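Local coordinates for cytoplasmic export protein 1 (Saccharomyces cerevisiae, PDB 3VWA) that belongs to the nuclear tRNA export machinery, where it may collect tRNA from export receptors at the nuclear pore complex and hand aminoacylated tRNA to the translation machinery, at residues F338-F350 against L368-I381. Residues are numbered along the deposited sequence; the frame is centred on the assembly and turned at random.
Sequences FPVGFNDLITQSF and LIGPLSKSEISSRI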
ATOM      1  N   PHE A 338       2.276   1.861   4.248  1.00 32.54           N
ATOM      2  CA  PHE A 338       2.632   1.095   5.423  1.00 35.30           C
ATOM      3  C   PHE A 338       2.280   1.949   6.607  1.00 34.56           C
ATOM      4  O   PHE A 338       2.752   3.065   6.696  1.00 39.08           O
ATOM      5  CB  PHE A 338       4.156   0.860   5.403  1.00 36.27           C
ATOM      6  CG  PHE A 338       4.596  -0.005   4.274  1.00 34.58           C
ATOM      7  CD1 PHE A 338       5.042   0.558   3.080  1.00 35.67           C
ATOM      8  CD2 PHE A 338       4.506  -1.369   4.373  1.00 34.73           C
ATOM      9  CE1 PHE A 338       5.381  -0.234   2.002  1.00 31.13           C
ATOM     10  CE2 PHE A 338       4.879  -2.180   3.312  1.00 34.60           C
ATOM     11  CZ  PHE A 338       5.316  -1.600   2.118  1.00 33.77           C
ATOM     12  N   PRO A 339       1.434   1.449   7.514  1.00 37.12           N
ATOM     13  CA  PRO A 339       0.979   2.339   8.597  1.00 37.74           C
ATOM     14  C   PRO A 339       2.019   2.503   9.692  1.00 38.17           C
ATOM     15  O   PRO A 339       2.902   1.668   9.835  1.00 38.47           O
ATOM     16  CB  PRO A 339      -0.245   1.601   9.172  1.00 36.99           C
ATOM     17  CG  PRO A 339       0.017   0.170   8.812  1.00 37.29           C
ATOM     18  CD  PRO A 339       0.688   0.175   7.487  1.00 30.93           C
ATOM     19  N   VAL A 340       1.897   3.578  10.464  1.00 41.89           N
ATOM     20  CA  VAL A 340       2.753   3.799  11.623  1.00 41.63           C
ATOM     21  C   VAL A 340       2.728   2.550  12.481  1.00 37.04           C
ATOM     22  O   VAL A 340       1.679   2.059  12.838  1.00 40.15           O
ATOM     23  CB  VAL A 340       2.375   5.109  12.387  1.00 43.22           C
ATOM     24  CG1 VAL A 340       2.934   5.146  13.802  1.00 42.88           C
ATOM     25  CG2 VAL A 340       2.912   6.303  11.629  1.00 39.02           C
ATOM     26  N   GLY A 341       3.902   2.004  12.759  1.00 41.33           N
ATOM     27  CA  GLY A 341       4.004   0.828  13.611  1.00 35.95           C
ATOM     28  C   GLY A 341       3.953  -0.495  12.870  1.00 34.06           C
ATOM     29  O   GLY A 341       4.041  -1.552  13.498  1.00 33.88           O
ATOM     30  N   PHE A 342       3.781  -0.453  11.546  1.00 31.35           N
ATOM     31  CA  PHE A 342       3.905  -1.632  10.727  1.00 28.98           C
ATOM     32  C   PHE A 342       5.183  -2.380  11.145  1.00 30.21           C
ATOM     33  O   PHE A 342       5.187  -3.592  11.432  1.00 30.26           O
ATOM     34  CB  PHE A 342       4.001  -1.161   9.277  1.00 34.62           C
ATOM     35  CG  PHE A 342       4.085  -2.275   8.288  1.00 34.89           C
ATOM     36  CD1 PHE A 342       3.031  -3.168   8.139  1.00 35.54           C
ATOM     37  CD2 PHE A 342       5.218  -2.442   7.516  1.00 39.45           C
ATOM     38  CE1 PHE A 342       3.119  -4.217   7.249  1.00 35.98           C
ATOM     39  CE2 PHE A 342       5.303  -3.482   6.598  1.00 36.46           C
ATOM     40  CZ  PHE A 342       4.245  -4.363   6.465  1.00 38.44           C
ATOM     41  N   ASN A 343       6.274  -1.635  11.230  1.00 29.84           N
ATOM     42  CA  ASN A 343       7.512  -2.200  11.709  1.00 33.59           C
ATOM     43  C   ASN A 343       7.305  -3.019  12.998  1.00 33.74           C
ATOM     44  O   ASN A 343       7.773  -4.158  13.061  1.00 32.92           O
ATOM     45  CB  ASN A 343       8.600  -1.105  11.847  1.00 39.41           C
ATOM     46  CG  ASN A 343       8.369  -0.137  13.042  1.00 45.06           C
ATOM     47  OD1 ASN A 343       7.268  -0.054  13.629  1.00 46.02           O
ATOM     48  ND2 ASN A 343       9.436   0.593  13.413  1.00 40.86           N
ATOM     49  N   ASP A 344       6.563  -2.477  13.994  1.00 32.70           N
ATOM     50  CA  ASP A 344       6.313  -3.208  15.248  1.00 31.36           C
ATOM     51  C   ASP A 344       5.422  -4.407  15.060  1.00 32.42           C
ATOM     52  O   ASP A 344       5.606  -5.425  15.721  1.00 33.88           O
ATOM     53  CB  ASP A 344       5.742  -2.281  16.344  1.00 37.77           C
ATOM     54  CG  ASP A 344       6.710  -1.184  16.747  1.00 39.70           C
ATOM     55  OD1 ASP A 344       7.931  -1.321  16.498  1.00 42.02           O
ATOM     56  OD2 ASP A 344       6.265  -0.166  17.305  1.00 43.51           O
ATOM     57  N   LEU A 345       4.501  -4.312  14.100  1.00 34.43           N
ATOM     58  CA  LEU A 345       3.582  -5.390  13.772  1.00 35.45           C
ATOM     59  C   LEU A 345       4.350  -6.594  13.264  1.00 34.80           C
ATOM     60  O   LEU A 345       4.129  -7.717  13.693  1.00 33.10           O
ATOM     61  CB  LEU A 345       2.578  -4.914  12.712  1.00 36.08           C
ATOM     62  CG  LEU A 345       1.322  -5.809  12.530  1.00 39.40           C
ATOM     63  CD1 LEU A 345       0.125  -4.950  12.173  1.00 44.63           C
ATOM     64  CD2 LEU A 345       1.493  -6.875  11.464  1.00 40.80           C
ATOM     65  N   ILE A 346       5.297  -6.326  12.376  1.00 35.07           N
ATOM     66  CA  ILE A 346       6.041  -7.369  11.698  1.00 31.36           C
ATOM     67  C   ILE A 346       6.976  -8.018  12.704  1.00 30.09           C
ATOM     68  O   ILE A 346       7.067  -9.219  12.751  1.00 27.89           O
ATOM     69  CB  ILE A 346       6.799  -6.809  10.478  1.00 28.10           C
ATOM     70  CG1 ILE A 346       5.797  -6.446   9.374  1.00 30.42           C
ATOM     71  CG2 ILE A 346       7.895  -7.758  10.002  1.00 27.35           C
ATOM     72  CD1 ILE A 346       5.085  -7.615   8.745  1.00 28.29           C
ATOM     73  N   THR A 347       7.597  -7.210  13.552  1.00 32.01           N
ATOM     74  CA  THR A 347       8.389  -7.726  14.715  1.00 30.56           C
ATOM     75  C   THR A 347       7.658  -8.699  15.629  1.00 27.88           C
ATOM     76  O   THR A 347       8.160  -9.788  15.952  1.00 29.33           O
ATOM     77  CB  THR A 347       8.916  -6.563  15.561  1.00 29.37           C
ATOM     78  OG1 THR A 347       9.798  -5.809  14.745  1.00 28.63           O
ATOM     79  CG2 THR A 347       9.708  -7.072  16.793  1.00 31.21           C
ATOM     80  N   GLN A 348       6.459  -8.305  16.032  1.00 29.91           N
ATOM     81  CA  GLN A 348       5.596  -9.079  16.906  1.00 28.17           C
ATOM     82  C   GLN A 348       5.225 -10.384  16.231  1.00 28.78           C
ATOM     83  O   GLN A 348       5.216 -11.490  16.830  1.00 25.32           O
ATOM     84  CB  GLN A 348       4.336  -8.219  17.116  1.00 36.21           C
ATOM     85  CG  GLN A 348       3.934  -7.947  18.557  1.00 42.98           C
ATOM     86  CD  GLN A 348       2.418  -7.732  18.700  1.00 50.12           C
ATOM     87  OE1 GLN A 348       1.752  -7.182  17.813  1.00 45.40           O
ATOM     88  NE2 GLN A 348       1.867  -8.198  19.817  1.00 54.62           N
ATOM     89  N   SER A 349       4.942 -10.286  14.938  1.00 29.15           N
ATOM     90  CA  SER A 349       4.583 -11.479  14.221  1.00 27.10           C
ATOM     91  C   SER A 349       5.742 -12.470  14.059  1.00 28.29           C
ATOM     92  O   SER A 349       5.502 -13.654  14.072  1.00 30.66           O
ATOM     93  CB  SER A 349       3.840 -11.136  12.937  1.00 26.69           C
ATOM     94  OG  SER A 349       4.718 -10.631  11.949  1.00 34.17           O
ATOM     95  N   PHE A 350       6.987 -11.984  14.007  1.00 28.24           N
ATOM     96  CA  PHE A 350       8.195 -12.851  14.020  1.00 29.47           C
ATOM     97  C   PHE A 350       8.444 -13.551  15.357  1.00 31.42           C
ATOM     98  O   PHE A 350       8.936 -14.686  15.391  1.00 29.86           O
ATOM     99  CB  PHE A 350       9.448 -12.080  13.533  1.00 26.17           C
ATOM    100  CG  PHE A 350       9.692 -12.207  12.026  1.00 29.73           C
ATOM    101  CD1 PHE A 350      10.393 -13.304  11.511  1.00 29.89           C
ATOM    102  CD2 PHE A 350       9.153 -11.285  11.123  1.00 26.61           C
ATOM    103  CE1 PHE A 350      10.590 -13.486  10.137  1.00 29.37           C
ATOM    104  CE2 PHE A 350       9.365 -11.448   9.744  1.00 30.17           C
ATOM    105  CZ  PHE A 350      10.096 -12.536   9.243  1.00 27.12           C
ATOM    106  N   LEU A 368       9.655  -7.092   2.575  1.00 31.54           N
ATOM    107  CA  LEU A 368       9.567  -6.280   3.792  1.00 31.81           C
ATOM    108  C   LEU A 368      10.829  -5.444   4.024  1.00 34.15           C
ATOM    109  O   LEU A 368      10.859  -4.570   4.869  1.00 30.77           O
ATOM    110  CB  LEU A 368       9.219  -7.131   5.014  1.00 33.19           C
ATOM    111  CG  LEU A 368       7.826  -7.806   5.019  1.00 33.30           C
ATOM    112  CD1 LEU A 368       7.780  -9.007   5.944  1.00 31.45           C
ATOM    113  CD2 LEU A 368       6.740  -6.784   5.363  1.00 30.82           C
ATOM    114  N   ILE A 369      11.882  -5.712   3.251  1.00 38.93           N
ATOM    115  CA  ILE A 369      13.113  -4.929   3.365  1.00 34.25           C
ATOM    116  C   ILE A 369      12.946  -3.640   2.597  1.00 35.67           C
ATOM    117  O   ILE A 369      12.790  -3.657   1.381  1.00 37.74           O
ATOM    118  CB  ILE A 369      14.318  -5.734   2.826  1.00 42.08           C
ATOM    119  CG1 ILE A 369      14.395  -7.052   3.581  1.00 36.75           C
ATOM    120  CG2 ILE A 369      15.621  -4.909   2.886  1.00 38.78           C
ATOM    121  CD1 ILE A 369      15.333  -8.062   2.980  1.00 39.23           C
ATOM    122  N   GLY A 370      12.933  -2.532   3.330  1.00 35.45           N
ATOM    123  CA  GLY A 370      12.501  -1.253   2.819  1.00 34.77           C
ATOM    124  C   GLY A 370      11.496  -0.652   3.789  1.00 36.12           C
ATOM    125  O   GLY A 370      11.827   0.213   4.592  1.00 40.77           O
ATOM    126  N   PRO A 371      10.242  -1.100   3.710  1.00 33.90           N
ATOM    127  CA  PRO A 371       9.279  -0.731   4.715  1.00 35.69           C
ATOM    128  C   PRO A 371       9.943  -0.789   6.072  1.00 36.44           C
ATOM    129  O   PRO A 371       9.677   0.048   6.948  1.00 37.79           O
ATOM    130  CB  PRO A 371       8.232  -1.852   4.648  1.00 34.33           C
ATOM    131  CG  PRO A 371       8.468  -2.573   3.381  1.00 35.46           C
ATOM    132  CD  PRO A 371       9.702  -2.040   2.708  1.00 35.53           C
ATOM    133  N   LEU A 372      10.762  -1.822   6.255  1.00 34.62           N
ATOM    134  CA  LEU A 372      11.578  -1.970   7.431  1.00 33.84           C
ATOM    135  C   LEU A 372      13.031  -1.732   7.007  1.00 32.49           C
ATOM    136  O   LEU A 372      13.469  -2.238   5.974  1.00 29.72           O
ATOM    137  CB  LEU A 372      11.378  -3.366   8.029  1.00 36.10           C
ATOM    138  CG  LEU A 372      10.209  -3.583   9.034  1.00 39.76           C
ATOM    139  CD1 LEU A 372       8.819  -3.742   8.410  1.00 31.56           C
ATOM    140  CD2 LEU A 372      10.507  -4.803   9.894  1.00 39.90           C
ATOM    141  N   SER A 373      13.777  -1.001   7.819  1.00 31.13           N
ATOM    142  CA  SER A 373      15.169  -0.682   7.500  1.00 35.68           C
ATOM    143  C   SER A 373      16.047  -1.919   7.744  1.00 35.04           C
ATOM    144  O   SER A 373      15.691  -2.778   8.544  1.00 36.25           O
ATOM    145  CB  SER A 373      15.664   0.439   8.399  1.00 35.00           C
ATOM    146  OG  SER A 373      15.931  -0.064   9.698  1.00 40.64           O
ATOM    147  N   LYS A 374      17.199  -1.964   7.076  1.00 35.56           N
ATOM    148  CA  LYS A 374      18.260  -2.955   7.320  1.00 34.17           C
ATOM    149  C   LYS A 374      18.658  -3.119   8.790  1.00 35.36           C
ATOM    150  O   LYS A 374      18.770  -4.255   9.302  1.00 34.56           O
ATOM    151  CB  LYS A 374      19.466  -2.662   6.397  1.00 39.70           C
ATOM    152  CG  LYS A 374      19.039  -2.665   4.916  1.00 45.26           C
ATOM    153  CD  LYS A 374      20.183  -2.550   3.909  1.00 47.41           C
ATOM    154  CE  LYS A 374      19.773  -3.085   2.530  1.00 50.93           C
ATOM    155  NZ  LYS A 374      20.878  -3.126   1.521  1.00 48.78           N
ATOM    156  N   SER A 375      18.805  -2.007   9.493  1.00 36.12           N
ATOM    157  CA  SER A 375      19.098  -2.059  10.920  1.00 41.57           C
ATOM    158  C   SER A 375      17.961  -2.707  11.696  1.00 41.50           C
ATOM    159  O   SER A 375      18.192  -3.487  12.627  1.00 37.28           O
ATOM    160  CB  SER A 375      19.461  -0.657  11.472  1.00 46.37           C
ATOM    161  OG  SER A 375      18.368  -0.043  12.167  1.00 52.24           O
ATOM    162  N   GLU A 376      16.722  -2.407  11.319  1.00 43.59           N
ATOM    163  CA  GLU A 376      15.563  -3.047  11.968  1.00 38.80           C
ATOM    164  C   GLU A 376      15.506  -4.547  11.623  1.00 36.08           C
ATOM    165  O   GLU A 376      15.254  -5.416  12.485  1.00 31.77           O
ATOM    166  CB  GLU A 376      14.272  -2.384  11.487  1.00 43.91           C
ATOM    167  CG  GLU A 376      14.046  -0.970  11.990  1.00 47.13           C
ATOM    168  CD  GLU A 376      12.582  -0.577  11.882  1.00 50.93           C
ATOM    169  OE1 GLU A 376      12.141  -0.273  10.743  1.00 50.23           O
ATOM    170  OE2 GLU A 376      11.875  -0.594  12.931  1.00 49.37           O
ATOM    171  N   ILE A 377      15.760  -4.868  10.360  1.00 34.69           N
ATOM    172  CA  ILE A 377      15.760  -6.284   9.980  1.00 34.61           C
ATOM    173  C   ILE A 377      16.798  -7.102  10.763  1.00 33.45           C
ATOM    174  O   ILE A 377      16.509  -8.182  11.323  1.00 31.96           O
ATOM    175  CB  ILE A 377      15.959  -6.471   8.474  1.00 33.46           C
ATOM    176  CG1 ILE A 377      14.634  -6.238   7.760  1.00 36.46           C
ATOM    177  CG2 ILE A 377      16.367  -7.908   8.188  1.00 28.76           C
ATOM    178  CD1 ILE A 377      14.796  -5.375   6.550  1.00 42.38           C
ATOM    179  N   SER A 378      17.998  -6.556  10.818  1.00 33.77           N
ATOM    180  CA  SER A 378      19.109  -7.211  11.453  1.00 33.82           C
ATOM    181  C   SER A 378      18.868  -7.246  12.958  1.00 35.90           C
ATOM    182  O   SER A 378      19.061  -8.261  13.632  1.00 35.53           O
ATOM    183  CB  SER A 378      20.366  -6.446  11.097  1.00 30.72           C
ATOM    184  OG  SER A 378      21.317  -6.573  12.136  1.00 33.37           O
ATOM    185  N   SER A 379      18.374  -6.131  13.457  1.00 36.34           N
ATOM    186  CA  SER A 379      18.254  -5.927  14.881  1.00 41.36           C
ATOM    187  C   SER A 379      17.059  -6.651  15.476  1.00 43.26           C
ATOM    188  O   SER A 379      17.193  -7.319  16.491  1.00 39.72           O
ATOM    189  CB  SER A 379      18.166  -4.428  15.175  1.00 44.85           C
ATOM    190  OG  SER A 379      17.860  -4.222  16.522  1.00 55.86           O
ATOM    191  N   ARG A 380      15.901  -6.550  14.822  1.00 39.53           N
ATOM    192  CA  ARG A 380      14.676  -7.065  15.406  1.00 38.73           C
ATOM    193  C   ARG A 380      14.107  -8.311  14.702  1.00 36.27           C
ATOM    194  O   ARG A 380      13.317  -9.022  15.295  1.00 34.71           O
ATOM    195  CB  ARG A 380      13.604  -5.959  15.417  1.00 39.10           C
ATOM    196  CG  ARG A 380      14.121  -4.556  15.719  1.00 37.03           C
ATOM    197  CD  ARG A 380      13.004  -3.499  15.650  1.00 41.43           C
ATOM    198  NE  ARG A 380      11.949  -3.747  16.657  1.00 40.58           N
ATOM    199  CZ  ARG A 380      10.704  -3.260  16.638  1.00 42.20           C
ATOM    200  NH1 ARG A 380      10.284  -2.434  15.664  1.00 38.84           N
ATOM    201  NH2 ARG A 380       9.862  -3.621  17.607  1.00 37.08           N
ATOM    202  N   ILE A 381      14.497  -8.569  13.450  1.00 34.38           N
ATOM    203  CA  ILE A 381      13.858  -9.619  12.660  1.00 32.59           C
ATOM    204  C   ILE A 381      14.706 -10.872  12.549  1.00 33.69           C
ATOM    205  O   ILE A 381      14.204 -11.966  12.788  1.00 32.06           O
ATOM    206  CB  ILE A 381      13.441  -9.130  11.261  1.00 33.14           C
ATOM    207  CG1 ILE A 381      12.535  -7.890  11.382  1.00 30.34           C
ATOM    208  CG2 ILE A 381      12.818 -10.272  10.425  1.00 33.41           C
ATOM    209  CD1 ILE A 381      11.232  -8.115  12.111  1.00 30.04           C
TER
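R380 reaches across to D344, and the salt bridge is carried mainly by NH1, 2.7 Å from OD1 at an N-H...O angle of 152°; NH2 adds a weak bond to the same oxygen. D344 comes in at the guanidinium edge with its carboxylate turned nearly perpendicular, and OD1 alone takes both donors. A bend at chi3 (62°) swings the guanidinium back over T347, and T347 OG1 sits 3.3 Å from R380 CZ, above the centre of one face. That hydroxyl itself donates to N343 O, an ordinary role for a helical threonine. With a leucine in place of R380, D344 would probably lose its cationic partner and T347 the flat group lying against it.

N343 suits its place because its amide can donate to an acid: ND2 gives a bent hydrogen bond to the syn lone pair of E376 OE2 at 2.8 Å. E376 also closes a capping box with S373, its backbone N donating to S373 OG, and a long salt bridge to R380 joins it to D344 in one network.

Helix 342-350 and helix 374-381 run roughly parallel at 29° with axes 10.3 Å apart, separated in sequence by helix 355-368, an arrangement consistent with the helical stacking of a HEAT-repeat array, whose first repeat begins at I381.

Apolar contacts fill the rest. At one end P371 lays its CB over a face of the F338 ring, 3.7 Å from the centroid, a CH-pi contact. F342 CZ meets L368 CD2 at 3.6 Å, while L372 spreads its methyls between F342 and I346. Farther along, I381 CG2 stands almost exactly over the F350 ring centre, 3.6 Å away, the methyl of the beta-branch fitting against the flat face; L365 of helix 355-368 touches both residues.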